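Local coordinates for Serine/threonine-protein phosphatase 2A regulatory subunit B'' subunit alpha (Homo sapiens, PDB 4I5J), which serves as a calcium-binding EF-hand regulatory subunit of protein phosphatase 2A that might modulate the catalytic enzyme's substrate selectivity, activity and localization, at residues A[14-19]-A[88-93]; A[71-74]-A[79-82]; A[139-144]-A[177-182]; A[193-198]-A[265-270]; A[39-42]-A[46-49]. All blocks are in the same frame, centred on the assembly; numbering follows the deposited sequence.

Contact 1: A[14-19]-A[88-93]; sequences SKFICL and SNFLQT
Phe16 of helix 12-20 meets Phe90 and Leu91 of helix 90-97, and everything that passes between the two segments is apolar. The aromatic pair is oblique: the rings have centroids 5.7 Å apart and planes at 73°. Phe16 CZ comes in at the edge of the Phe90 ring, close to its plane, and touches Phe90 CE2 at 3.5 Å. The second apolar contact is a CH-pi one. Leu91 CD2 sits over a face of Phe16, 3.9 Å from the ring centroid, closest to the CD1-CG side of the ring. Phe16 gets there because its CG lies opposite the backbone N (chi1 178°), throwing the ring across to the other helix. Leu28, Leu36 and Ile85 also pack on Phe16, so an alanine here would probably open a gap between the helices and leave the Leu91 methyl and the Phe90 edge without their aromatic mate.

Polar bonds stay local and shape the start of helix 90-97. Ser88 OG accepts from Phe90 N at 3.1 Å and 164°, an ST turn just ahead of the helix. Asn89 O takes two donors, Thr93 OG1 at 2.7 Å and Thr93 N at 2.9 Å, which reach it from opposite faces of its carbonyl plane. The Asn89 amide turns to Asp108 and Tyr109 instead of capping the helix, and Tyr109 also meets Phe90 edge-to-face. The contact thus packs helix 12-20 against helix 90-97 within the hydrophobic interior of this EF-hand domain, beside Leu28 and Ile85.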
# COMPACT_ATOMS: atom_id res chain seq x y z
N SER A 14 14.16 15.91 -13.61
CA SER A 14 15.50 15.51 -14.04
C SER A 14 16.62 16.10 -13.17
O SER A 14 17.58 15.40 -12.83
CB SER A 14 15.73 15.89 -15.50
OG SER A 14 14.96 15.05 -16.35
N LYS A 15 16.49 17.37 -12.79
CA LYS A 15 17.49 17.99 -11.93
C LYS A 15 17.42 17.42 -10.51
O LYS A 15 18.44 17.31 -9.83
CB LYS A 15 17.32 19.51 -11.88
CG LYS A 15 17.52 20.24 -13.22
CD LYS A 15 17.07 21.71 -13.09
CE LYS A 15 17.01 22.45 -14.43
NZ LYS A 15 16.47 23.84 -14.27
N PHE A 16 16.22 17.09 -10.05
CA PHE A 16 16.08 16.51 -8.73
C PHE A 16 16.80 15.17 -8.67
O PHE A 16 17.53 14.88 -7.70
CB PHE A 16 14.61 16.31 -8.38
CG PHE A 16 14.39 15.67 -7.03
CD1 PHE A 16 14.42 16.43 -5.88
CD2 PHE A 16 14.15 14.31 -6.92
CE1 PHE A 16 14.21 15.85 -4.64
CE2 PHE A 16 13.94 13.71 -5.69
CZ PHE A 16 13.97 14.49 -4.54
N ILE A 17 16.58 14.35 -9.69
CA ILE A 17 17.21 13.05 -9.79
C ILE A 17 18.74 13.22 -9.73
O ILE A 17 19.39 12.57 -8.93
CB ILE A 17 16.83 12.32 -11.09
CG1 ILE A 17 15.31 12.11 -11.18
CG2 ILE A 17 17.59 11.01 -11.22
CD1 ILE A 17 14.76 11.04 -10.31
N CYS A 18 19.29 14.10 -10.56
CA CYS A 18 20.74 14.29 -10.62
C CYS A 18 21.29 14.72 -9.27
O CYS A 18 22.45 14.44 -8.94
CB CYS A 18 21.13 15.33 -11.68
SG CYS A 18 20.79 14.82 -13.38
N LEU A 19 20.46 15.40 -8.50
CA LEU A 19 20.91 15.93 -7.22
C LEU A 19 21.05 14.84 -6.17
O LEU A 19 22.02 14.83 -5.43
CB LEU A 19 19.93 17.00 -6.74
CG LEU A 19 20.31 17.67 -5.43
CD1 LEU A 19 21.72 18.22 -5.55
CD2 LEU A 19 19.34 18.77 -5.12
N SER A 88 3.98 13.06 -10.17
CA SER A 88 3.60 13.10 -8.76
C SER A 88 3.58 14.53 -8.23
O SER A 88 4.01 15.45 -8.91
CB SER A 88 4.61 12.30 -7.93
OG SER A 88 5.79 13.07 -7.70
N ASN A 89 3.10 14.71 -7.00
CA ASN A 89 3.17 16.02 -6.35
C ASN A 89 4.34 16.11 -5.38
O ASN A 89 4.30 16.92 -4.45
CB ASN A 89 1.86 16.35 -5.61
CG ASN A 89 1.60 15.43 -4.43
OD1 ASN A 89 2.28 14.43 -4.26
ND2 ASN A 89 0.63 15.78 -3.59
N PHE A 90 5.37 15.30 -5.58
CA PHE A 90 6.46 15.30 -4.59
C PHE A 90 7.24 16.62 -4.56
O PHE A 90 7.48 17.18 -3.51
CB PHE A 90 7.43 14.13 -4.77
CG PHE A 90 8.51 14.09 -3.71
CD1 PHE A 90 8.18 13.82 -2.38
CD2 PHE A 90 9.83 14.36 -4.03
CE1 PHE A 90 9.14 13.81 -1.38
CE2 PHE A 90 10.81 14.34 -3.04
CZ PHE A 90 10.46 14.07 -1.71
N LEU A 91 7.64 17.10 -5.72
CA LEU A 91 8.44 18.32 -5.73
C LEU A 91 7.62 19.48 -5.23
O LEU A 91 8.11 20.28 -4.44
CB LEU A 91 9.02 18.59 -7.12
CG LEU A 91 10.07 17.57 -7.57
CD1 LEU A 91 10.72 17.99 -8.88
CD2 LEU A 91 11.12 17.40 -6.49
N GLN A 92 6.35 19.55 -5.63
CA GLN A 92 5.44 20.58 -5.08
C GLN A 92 5.31 20.46 -3.56
O GLN A 92 5.30 21.46 -2.85
CB GLN A 92 4.05 20.50 -5.71
CG GLN A 92 3.04 21.37 -5.01
CD GLN A 92 1.62 20.94 -5.28
OE1 GLN A 92 1.38 19.91 -5.92
NE2 GLN A 92 0.68 21.72 -4.79
N THR A 93 5.22 19.24 -3.06
CA THR A 93 5.13 19.04 -1.62
C THR A 93 6.41 19.53 -0.90
O THR A 93 6.36 20.04 0.21
CB THR A 93 4.87 17.55 -1.27
OG1 THR A 93 3.61 17.14 -1.82
CG2 THR A 93 4.81 17.37 0.23

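Contact 2: A[71-74]-A[79-82]; sequences TVNR and KITS
Val72, in the last turn of helix 54-72, opens the contact by packing on Ile80 of the loop that follows. Its CG1 branch, opposite the backbone N (chi1 177°), does the touching: it lies 3.7 Å from Ile80 CD1 and 3.9 Å from Ile80 CG2, so it rests against both arms of the isoleucine. The two side chains cross at about a right angle.

At Asn73 the chain leaves the helix through an inverse gamma turn, closed by Arg74 N bonding to Val72 O at 2.8 Å. Asn73 CB covers Ile80 CG1 at 3.6 Å, continuing the apolar patch. Its amide reaches along the loop: ND2 comes within 3.2 Å of Lys79 O, but at an angle too poor for a hydrogen bond. The real partners are Gly78 N, which donates to Asn73 OD1, and Glu84, whose OE1 accepts from ND2. A leucine in its place would probably leave Gly78 N and the Glu84 carboxylate without these mates and free the loop to shift.

On the far side, Thr81 is the N-cap of helix 82-86, with OG1 accepting from Glu84 N, while the backbone of Ile80 bonds to Leu28 in another loop. The calcium seen in this protein sits in a different loop, at Asp200 to Glu211, but the spacing here fits a twelve-position EF-hand loop: Asn73 first, Gly78 sixth, Ile80 eighth and Glu84 last. The buried eighth residue and its backbone pairing to a partner loop are consistent with an EF-hand pair.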
# COMPACT_ATOMS: atom_id res chain seq x y z
N THR A 71 3.62 6.19 -3.39
CA THR A 71 2.88 7.07 -4.27
C THR A 71 3.62 7.37 -5.57
O THR A 71 3.02 7.45 -6.64
CB THR A 71 2.60 8.38 -3.54
OG1 THR A 71 1.76 8.11 -2.41
CG2 THR A 71 1.92 9.40 -4.43
N VAL A 72 4.94 7.52 -5.50
CA VAL A 72 5.69 7.97 -6.67
C VAL A 72 6.17 6.82 -7.58
O VAL A 72 6.04 6.88 -8.80
CB VAL A 72 6.90 8.84 -6.23
CG1 VAL A 72 7.72 9.24 -7.42
CG2 VAL A 72 6.39 10.08 -5.47
N ASN A 73 6.70 5.77 -6.98
CA ASN A 73 7.29 4.68 -7.75
C ASN A 73 6.29 3.69 -8.34
O ASN A 73 6.26 2.52 -7.97
CB ASN A 73 8.31 3.95 -6.88
CG ASN A 73 9.05 2.89 -7.63
OD1 ASN A 73 9.28 1.80 -7.11
ND2 ASN A 73 9.42 3.20 -8.88
N ARG A 74 5.48 4.15 -9.29
CA ARG A 74 4.34 3.37 -9.80
C ARG A 74 4.69 2.08 -10.56
O ARG A 74 3.83 1.20 -10.74
CB ARG A 74 3.46 4.27 -10.67
CG ARG A 74 2.80 5.38 -9.88
CD ARG A 74 1.68 4.84 -9.01
NE ARG A 74 0.70 4.14 -9.83
CZ ARG A 74 -0.23 4.75 -10.57
NH1 ARG A 74 -0.31 6.08 -10.57
NH2 ARG A 74 -1.08 4.04 -11.29
N LYS A 79 13.01 1.81 -7.99
CA LYS A 79 13.86 2.85 -8.56
C LYS A 79 12.99 3.97 -9.14
O LYS A 79 12.26 3.77 -10.12
CB LYS A 79 14.80 2.27 -9.63
CG LYS A 79 15.71 1.15 -9.10
CD LYS A 79 16.77 0.72 -10.10
CE LYS A 79 17.68 -0.36 -9.51
NZ LYS A 79 18.61 -0.99 -10.51
N ILE A 80 13.04 5.14 -8.52
CA ILE A 80 12.23 6.26 -8.98
C ILE A 80 12.87 6.98 -10.17
O ILE A 80 14.05 7.33 -10.14
CB ILE A 80 11.90 7.22 -7.81
CG1 ILE A 80 10.82 6.59 -6.93
CG2 ILE A 80 11.44 8.60 -8.32
CD1 ILE A 80 10.47 7.43 -5.70
N THR A 81 12.09 7.17 -11.23
CA THR A 81 12.55 7.84 -12.44
C THR A 81 12.06 9.29 -12.46
O THR A 81 11.20 9.68 -11.66
CB THR A 81 11.99 7.16 -13.69
OG1 THR A 81 10.56 7.14 -13.61
CG2 THR A 81 12.52 5.72 -13.84
N SER A 82 12.58 10.08 -13.38
CA SER A 82 12.14 11.47 -13.50
C SER A 82 10.68 11.52 -13.95
O SER A 82 9.93 12.42 -13.54
CB SER A 82 13.02 12.25 -14.47
OG SER A 82 12.92 11.68 -15.76

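Contact 3: A[139-144]-A[177-182]; sequences SRYNDQ and VWFLIS
Trp178 O, on the turn of helix 173-184 whose Phe179 and Leu180 meet Tyr141, is gripped by two donors. Ser182 OG gives it the shorter bond, 2.8 Å, with the donor tilted 26° from the carbonyl plane. Ser182 N gives the helical bond at 3.1 Å, reaching Trp178 O from the opposite face of that plane. The same hydroxyl is also hydrogen-bonded to Tyr70 OH, which ties this side of the helix to helix 54-72.

Across the contact the chemistry changes to aromatic packing. Phe179 turns its edge to a face of Tyr141 in a T-shaped pair, centroids 5.3 Å apart and planes at 75°. The leading atom, Phe179 CE2, lies 3.8 Å from Tyr141 CD2, nearer the rim of the tyrosine ring than its centre. With CG opposite the backbone N (chi1 177°), Tyr141 extends its ring toward helix 173-184, where it and Phe179 slide past each other in opposite directions. Farther out, Tyr141 OH rests 3.8 Å from Leu180 CG, with the two side chains crossing at about a right angle.

Lys121 and Leu125 of helix 112-125 also pack on Tyr141, so the ring is wedged between that helix and helix 173-184. With no hydrogen bond between the two segments, the loop at 139-144 is fastened to the helix by shape and by the fit of an edge against a face, while the serine's polar groups are satisfied on the other side.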
# COMPACT_ATOMS: atom_id res chain seq x y z
N SER A 139 -3.51 -11.42 10.56
CA SER A 139 -4.86 -11.95 10.39
C SER A 139 -5.85 -11.41 11.41
O SER A 139 -7.06 -11.47 11.21
CB SER A 139 -4.83 -13.48 10.46
OG SER A 139 -4.25 -14.01 9.28
N ARG A 140 -5.34 -10.87 12.51
CA ARG A 140 -6.17 -10.30 13.56
C ARG A 140 -6.28 -8.78 13.49
O ARG A 140 -6.95 -8.17 14.33
CB ARG A 140 -5.64 -10.72 14.92
CG ARG A 140 -5.78 -12.19 15.13
CD ARG A 140 -5.03 -12.68 16.35
NE ARG A 140 -5.07 -14.13 16.35
CZ ARG A 140 -4.03 -14.92 16.10
NH1 ARG A 140 -2.83 -14.40 15.86
NH2 ARG A 140 -4.19 -16.23 16.11
N TYR A 141 -5.62 -8.17 12.52
CA TYR A 141 -5.69 -6.73 12.33
C TYR A 141 -7.13 -6.35 12.06
O TYR A 141 -7.81 -7.03 11.30
CB TYR A 141 -4.84 -6.33 11.12
CG TYR A 141 -4.87 -4.86 10.76
CD1 TYR A 141 -4.12 -3.93 11.47
CD2 TYR A 141 -5.61 -4.40 9.68
CE1 TYR A 141 -4.11 -2.60 11.14
CE2 TYR A 141 -5.62 -3.06 9.34
CZ TYR A 141 -4.87 -2.16 10.07
OH TYR A 141 -4.85 -0.82 9.75
N ASN A 142 -7.59 -5.26 12.69
CA ASN A 142 -8.93 -4.76 12.42
C ASN A 142 -9.98 -5.85 12.59
O ASN A 142 -10.85 -6.03 11.73
CB ASN A 142 -9.02 -4.18 11.01
CG ASN A 142 -9.20 -2.67 11.00
OD1 ASN A 142 -8.25 -1.91 11.17
ND2 ASN A 142 -10.44 -2.23 10.79
N ASP A 143 -9.86 -6.60 13.68
CA ASP A 143 -10.79 -7.69 14.01
C ASP A 143 -11.02 -8.66 12.86
O ASP A 143 -12.17 -8.88 12.45
CB ASP A 143 -12.12 -7.11 14.51
CG ASP A 143 -11.95 -6.28 15.77
OD1 ASP A 143 -11.24 -6.74 16.69
OD2 ASP A 143 -12.52 -5.17 15.84
N GLN A 144 -9.93 -9.24 12.36
CA GLN A 144 -9.97 -10.21 11.26
C GLN A 144 -10.66 -9.70 10.00
O GLN A 144 -11.28 -10.48 9.28
CB GLN A 144 -10.62 -11.51 11.70
CG GLN A 144 -9.76 -12.36 12.60
CD GLN A 144 -10.57 -13.33 13.40
OE1 GLN A 144 -11.35 -12.93 14.26
NE2 GLN A 144 -10.41 -14.61 13.13
N VAL A 177 3.86 -0.66 6.36
CA VAL A 177 3.41 0.64 5.84
C VAL A 177 2.58 0.49 4.57
O VAL A 177 1.50 1.08 4.46
CB VAL A 177 4.59 1.62 5.63
CG1 VAL A 177 4.06 2.97 5.15
CG2 VAL A 177 5.36 1.83 6.96
N TRP A 178 3.06 -0.31 3.62
CA TRP A 178 2.35 -0.53 2.35
C TRP A 178 1.05 -1.26 2.57
O TRP A 178 0.03 -0.89 1.99
CB TRP A 178 3.21 -1.38 1.41
CG TRP A 178 4.36 -0.61 0.83
CD1 TRP A 178 5.45 -0.14 1.50
CD2 TRP A 178 4.54 -0.23 -0.54
NE1 TRP A 178 6.29 0.51 0.64
CE2 TRP A 178 5.76 0.48 -0.62
CE3 TRP A 178 3.79 -0.40 -1.71
CZ2 TRP A 178 6.26 0.99 -1.81
CZ3 TRP A 178 4.28 0.13 -2.90
CH2 TRP A 178 5.51 0.81 -2.94
N PHE A 179 1.10 -2.31 3.39
CA PHE A 179 -0.12 -2.99 3.78
C PHE A 179 -1.12 -2.02 4.41
O PHE A 179 -2.26 -1.91 3.94
CB PHE A 179 0.14 -4.12 4.78
CG PHE A 179 -1.11 -4.64 5.42
CD1 PHE A 179 -1.93 -5.52 4.73
CD2 PHE A 179 -1.49 -4.20 6.69
CE1 PHE A 179 -3.11 -5.98 5.30
CE2 PHE A 179 -2.67 -4.66 7.27
CZ PHE A 179 -3.48 -5.54 6.58
N LEU A 180 -0.71 -1.32 5.47
CA LEU A 180 -1.65 -0.45 6.19
C LEU A 180 -2.31 0.57 5.26
O LEU A 180 -3.54 0.71 5.28
CB LEU A 180 -0.97 0.25 7.37
CG LEU A 180 -1.86 1.07 8.32
CD1 LEU A 180 -1.14 1.38 9.63
CD2 LEU A 180 -2.26 2.39 7.72
N ILE A 181 -1.51 1.29 4.47
CA ILE A 181 -2.05 2.31 3.58
C ILE A 181 -3.04 1.70 2.58
O ILE A 181 -4.09 2.29 2.28
CB ILE A 181 -0.92 3.07 2.84
CG1 ILE A 181 -0.05 3.80 3.87
CG2 ILE A 181 -1.50 4.06 1.84
CD1 ILE A 181 1.17 4.47 3.27
N SER A 182 -2.72 0.50 2.10
CA SER A 182 -3.53 -0.14 1.08
C SER A 182 -4.81 -0.71 1.66
O SER A 182 -5.84 -0.78 0.98
CB SER A 182 -2.72 -1.24 0.41
OG SER A 182 -1.61 -0.65 -0.27

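Contact 4: A[193-198]-A[265-270]; sequences EYWFRC and IFYDTF
Over one face of the Tyr267 ring, almost exactly above its centre, stands CB of Trp195, 3.6 Å from the centroid and 6° off the ring normal. This CH-pi contact joins helix 263-271 to helix 189-199, the helix that enters the calcium-binding EF-hand loop. The Trp195 five-membered ring itself meets Tyr267 obliquely, planes at 55°; one face of the indole carries Tyr194 CD2, 3.8 Å above the plane. In the other segment, Phe270 CE1 covers a face of Phe266, while Tyr267 CE2 comes at the edge of that same ring.

The indole's own NE1 bonds to Ser182 O, which holds the ring against helix 173-184. The Phe196 side chain packs on Leu207, Leu254 and Leu257. The side chain of Phe196 is about 7 Å from the bound calcium ion, nearest atoms. That metal is held by Asp200, Asp202, Asp204, Val206 and Glu211. On the side of the helix away from Tyr267, Arg197 NE makes a salt bridge to Glu193 OE2 at 3.1 Å, and Arg197 forms a cation-pi contact with Trp76. The Tyr267 hydroxyl bonds weakly to Ile192 O, and its OH touches Phe196 CB at 3.4 Å.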
# COMPACT_ATOMS: atom_id res chain seq x y z
N GLU A 193 -3.41 -1.81 -7.19
CA GLU A 193 -2.45 -2.75 -7.76
C GLU A 193 -2.02 -3.76 -6.71
O GLU A 193 -1.88 -4.96 -6.99
CB GLU A 193 -1.22 -2.02 -8.30
CG GLU A 193 -0.17 -3.00 -8.74
CD GLU A 193 0.81 -2.40 -9.72
OE1 GLU A 193 0.65 -1.20 -10.02
OE2 GLU A 193 1.73 -3.13 -10.16
N TYR A 194 -1.85 -3.27 -5.48
CA TYR A 194 -1.43 -4.09 -4.35
C TYR A 194 -2.42 -5.26 -4.16
O TYR A 194 -2.00 -6.41 -4.06
CB TYR A 194 -1.35 -3.21 -3.09
CG TYR A 194 -0.85 -3.87 -1.82
CD1 TYR A 194 0.46 -3.68 -1.40
CD2 TYR A 194 -1.69 -4.63 -1.03
CE1 TYR A 194 0.92 -4.24 -0.22
CE2 TYR A 194 -1.24 -5.21 0.16
CZ TYR A 194 0.07 -5.01 0.55
OH TYR A 194 0.55 -5.57 1.71
N TRP A 195 -3.71 -4.96 -4.11
CA TRP A 195 -4.71 -6.03 -3.94
C TRP A 195 -4.85 -6.87 -5.19
O TRP A 195 -5.15 -8.06 -5.10
CB TRP A 195 -6.05 -5.48 -3.48
CG TRP A 195 -5.91 -4.79 -2.18
CD1 TRP A 195 -6.05 -3.46 -1.94
CD2 TRP A 195 -5.49 -5.39 -0.95
NE1 TRP A 195 -5.77 -3.19 -0.62
CE2 TRP A 195 -5.42 -4.36 0.01
CE3 TRP A 195 -5.17 -6.69 -0.56
CZ2 TRP A 195 -5.07 -4.59 1.34
CZ3 TRP A 195 -4.82 -6.93 0.76
CH2 TRP A 195 -4.77 -5.88 1.70
N PHE A 196 -4.61 -6.27 -6.35
CA PHE A 196 -4.65 -7.03 -7.59
C PHE A 196 -3.55 -8.09 -7.59
O PHE A 196 -3.79 -9.23 -7.93
CB PHE A 196 -4.51 -6.14 -8.81
CG PHE A 196 -4.64 -6.88 -10.11
CD1 PHE A 196 -5.88 -6.95 -10.75
CD2 PHE A 196 -3.55 -7.52 -10.68
CE1 PHE A 196 -6.02 -7.65 -11.94
CE2 PHE A 196 -3.69 -8.23 -11.87
CZ PHE A 196 -4.91 -8.29 -12.50
N ARG A 197 -2.33 -7.70 -7.20
CA ARG A 197 -1.23 -8.67 -7.15
C ARG A 197 -1.51 -9.78 -6.15
O ARG A 197 -1.06 -10.93 -6.31
CB ARG A 197 0.05 -7.95 -6.72
CG ARG A 197 0.76 -7.24 -7.83
CD ARG A 197 1.68 -6.15 -7.27
NE ARG A 197 2.47 -5.59 -8.36
CZ ARG A 197 3.77 -5.79 -8.51
NH1 ARG A 197 4.44 -6.51 -7.62
NH2 ARG A 197 4.39 -5.24 -9.54
N CYS A 198 -2.22 -9.45 -5.07
CA CYS A 198 -2.56 -10.50 -4.09
C CYS A 198 -3.61 -11.45 -4.66
O CYS A 198 -3.53 -12.66 -4.45
CB CYS A 198 -3.08 -9.90 -2.79
SG CYS A 198 -1.83 -9.04 -1.86
N ILE A 265 -14.95 -2.00 -3.83
CA ILE A 265 -16.12 -2.83 -3.58
C ILE A 265 -15.84 -4.27 -3.99
O ILE A 265 -16.10 -5.20 -3.22
CB ILE A 265 -17.34 -2.30 -4.32
CG1 ILE A 265 -17.74 -0.95 -3.72
CG2 ILE A 265 -18.48 -3.27 -4.21
CD1 ILE A 265 -18.98 -0.36 -4.36
N PHE A 266 -15.33 -4.43 -5.21
CA PHE A 266 -14.86 -5.72 -5.72
C PHE A 266 -13.96 -6.41 -4.69
O PHE A 266 -14.25 -7.51 -4.22
CB PHE A 266 -14.07 -5.46 -7.02
CG PHE A 266 -13.58 -6.70 -7.72
CD1 PHE A 266 -14.41 -7.42 -8.56
CD2 PHE A 266 -12.26 -7.11 -7.59
CE1 PHE A 266 -13.95 -8.54 -9.22
CE2 PHE A 266 -11.80 -8.23 -8.25
CZ PHE A 266 -12.63 -8.95 -9.06
N TYR A 267 -12.91 -5.72 -4.27
CA TYR A 267 -11.98 -6.26 -3.28
C TYR A 267 -12.61 -6.69 -1.94
O TYR A 267 -12.35 -7.79 -1.43
CB TYR A 267 -10.82 -5.28 -3.06
CG TYR A 267 -9.90 -5.14 -4.27
CD1 TYR A 267 -9.32 -3.92 -4.59
CD2 TYR A 267 -9.59 -6.23 -5.07
CE1 TYR A 267 -8.48 -3.79 -5.67
CE2 TYR A 267 -8.75 -6.11 -6.16
CZ TYR A 267 -8.20 -4.88 -6.46
OH TYR A 267 -7.35 -4.74 -7.54
N ASP A 268 -13.43 -5.83 -1.35
CA ASP A 268 -14.13 -6.17 -0.11
C ASP A 268 -14.97 -7.43 -0.27
O ASP A 268 -14.99 -8.31 0.60
CB ASP A 268 -15.03 -5.02 0.34
CG ASP A 268 -14.24 -3.80 0.79
OD1 ASP A 268 -13.06 -3.95 1.20
OD2 ASP A 268 -14.80 -2.69 0.72
N THR A 269 -15.66 -7.51 -1.40
CA THR A 269 -16.54 -8.61 -1.70
C THR A 269 -15.76 -9.93 -1.65
O THR A 269 -16.30 -10.94 -1.21
CB THR A 269 -17.17 -8.40 -3.08
OG1 THR A 269 -17.95 -7.20 -3.06
CG2 THR A 269 -18.04 -9.57 -3.49
N PHE A 270 -14.50 -9.92 -2.06
CA PHE A 270 -13.69 -11.15 -2.08
C PHE A 270 -12.83 -11.45 -0.86
O PHE A 270 -12.40 -12.60 -0.68
CB PHE A 270 -12.84 -11.25 -3.35
CG PHE A 270 -13.65 -11.49 -4.58
CD1 PHE A 270 -13.87 -10.49 -5.51
CD2 PHE A 270 -14.26 -12.73 -4.78
CE1 PHE A 270 -14.65 -10.72 -6.63
CE2 PHE A 270 -15.04 -12.97 -5.88
CZ PHE A 270 -15.24 -11.96 -6.82

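Contact 5: A[39-42]-A[46-49]; sequences DVVD and GLTF
Leu47 reaches from the loop onto the last turns of helix 34-43, touching Val40 and Val41. Starting at its root, CB lies over the helix backbone, 3.9 Å from Val41 O and 4.0 Å from Val41 CA; the nearest side-chain atom of that valine, CG1, is 4.4 Å from Leu47 CB. From there CG stands opposite the carbonyl carbon (chi1 -60°), carrying the branch along the helix toward Val40. At the tip, CD1 meets Val40 CG1 at 3.7 Å and passes Val40 O at 4.1 Å, the two side chains crossing at a slant. Tyr60 and Ile103 pack on the same leucine, so it plugs into the interior between helix 34-43 and helix 54-72; Val41 packs on His57, Tyr60 and Ile61 of that second helix.

Next in the loop, Thr48 brings a methyl instead of its hydroxyl to the helix end. Its CG2 lies 3.4 Å from Asp42 O and 3.8 Å from Val41 O, while OG1 bonds weakly to Pro45 O. Asp42 O takes a weak hydrogen bond from Lys51 NZ. No hydrogen bond links the two segments, and the linker folds back by packing aliphatic groups against the closing carbonyls of the helix it leaves. Leu47 is thereby sunk between two helices, consistent with the connection between consecutive helix-loop-helix units of the EF-hand domain.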
# COMPACT_ATOMS: atom_id res chain seq x y z
N ASP A 39 18.01 15.89 6.33
CA ASP A 39 18.01 17.33 6.20
C ASP A 39 16.65 17.91 6.61
O ASP A 39 16.59 18.89 7.36
CB ASP A 39 18.37 17.73 4.78
CG ASP A 39 18.80 19.17 4.68
OD1 ASP A 39 19.68 19.56 5.47
OD2 ASP A 39 18.24 19.91 3.84
N VAL A 40 15.56 17.32 6.12
CA VAL A 40 14.23 17.80 6.49
C VAL A 40 13.98 17.70 8.00
O VAL A 40 13.46 18.64 8.61
CB VAL A 40 13.13 17.03 5.74
CG1 VAL A 40 11.79 17.22 6.43
CG2 VAL A 40 13.07 17.47 4.25
N VAL A 41 14.37 16.58 8.60
CA VAL A 41 14.17 16.37 10.03
C VAL A 41 15.07 17.30 10.86
O VAL A 41 14.69 17.74 11.94
CB VAL A 41 14.44 14.90 10.44
CG1 VAL A 41 14.38 14.74 11.95
CG2 VAL A 41 13.42 13.99 9.78
N ASP A 42 16.25 17.62 10.34
CA ASP A 42 17.17 18.48 11.08
C ASP A 42 16.79 19.95 11.01
O ASP A 42 17.13 20.73 11.89
CB ASP A 42 18.60 18.29 10.59
CG ASP A 42 19.17 16.93 10.95
OD1 ASP A 42 18.53 16.22 11.77
OD2 ASP A 42 20.25 16.58 10.42
N GLY A 46 8.92 21.56 12.89
CA GLY A 46 7.96 20.58 13.37
C GLY A 46 8.61 19.26 13.73
O GLY A 46 7.99 18.42 14.38
N LEU A 47 9.87 19.08 13.34
CA LEU A 47 10.50 17.76 13.41
C LEU A 47 11.76 17.74 14.23
O LEU A 47 12.34 16.68 14.45
CB LEU A 47 10.81 17.25 12.00
CG LEU A 47 9.59 17.10 11.08
CD1 LEU A 47 9.99 16.73 9.65
CD2 LEU A 47 8.65 16.04 11.64
N THR A 48 12.21 18.90 14.67
CA THR A 48 13.50 18.97 15.34
C THR A 48 13.55 18.24 16.70
O THR A 48 14.62 17.84 17.13
CB THR A 48 14.05 20.40 15.43
OG1 THR A 48 13.03 21.28 15.90
CG2 THR A 48 14.53 20.86 14.05
N PHE A 49 12.40 18.02 17.34
CA PHE A 49 12.39 17.18 18.54
C PHE A 49 12.93 15.77 18.24
O PHE A 49 13.42 15.10 19.14
CB PHE A 49 10.98 17.05 19.11
CG PHE A 49 10.03 16.22 18.26
CD1 PHE A 49 9.72 14.91 18.61
CD2 PHE A 49 9.45 16.76 17.12
CE1 PHE A 49 8.86 14.15 17.83
CE2 PHE A 49 8.58 16.00 16.33
CZ PHE A 49 8.28 14.70 16.69

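Contacts 1, 2 and 5 belong to one EF-hand domain; contact 3 lies in the second EF-hand region, and contact 4 joins its calcium-loop helix to helix 263-271. All five are largely buried, but contacts 2 and 5 are short-range with rims nearer solvent, whereas contacts 1, 3 and 4 bring distant segments together through aromatic rings. Contacts 1 and 2 touch, Ile17 and Ser88 packing on the loop and helix end of contact 2. Contacts 3 and 4 also touch, through consecutive helices 173-184 and 189-199. In contact 2 a side-chain amide is bonded within the connecting loop and to the following helix; contact 5 is aliphatic, its centre about 37 Å from that of contact 4.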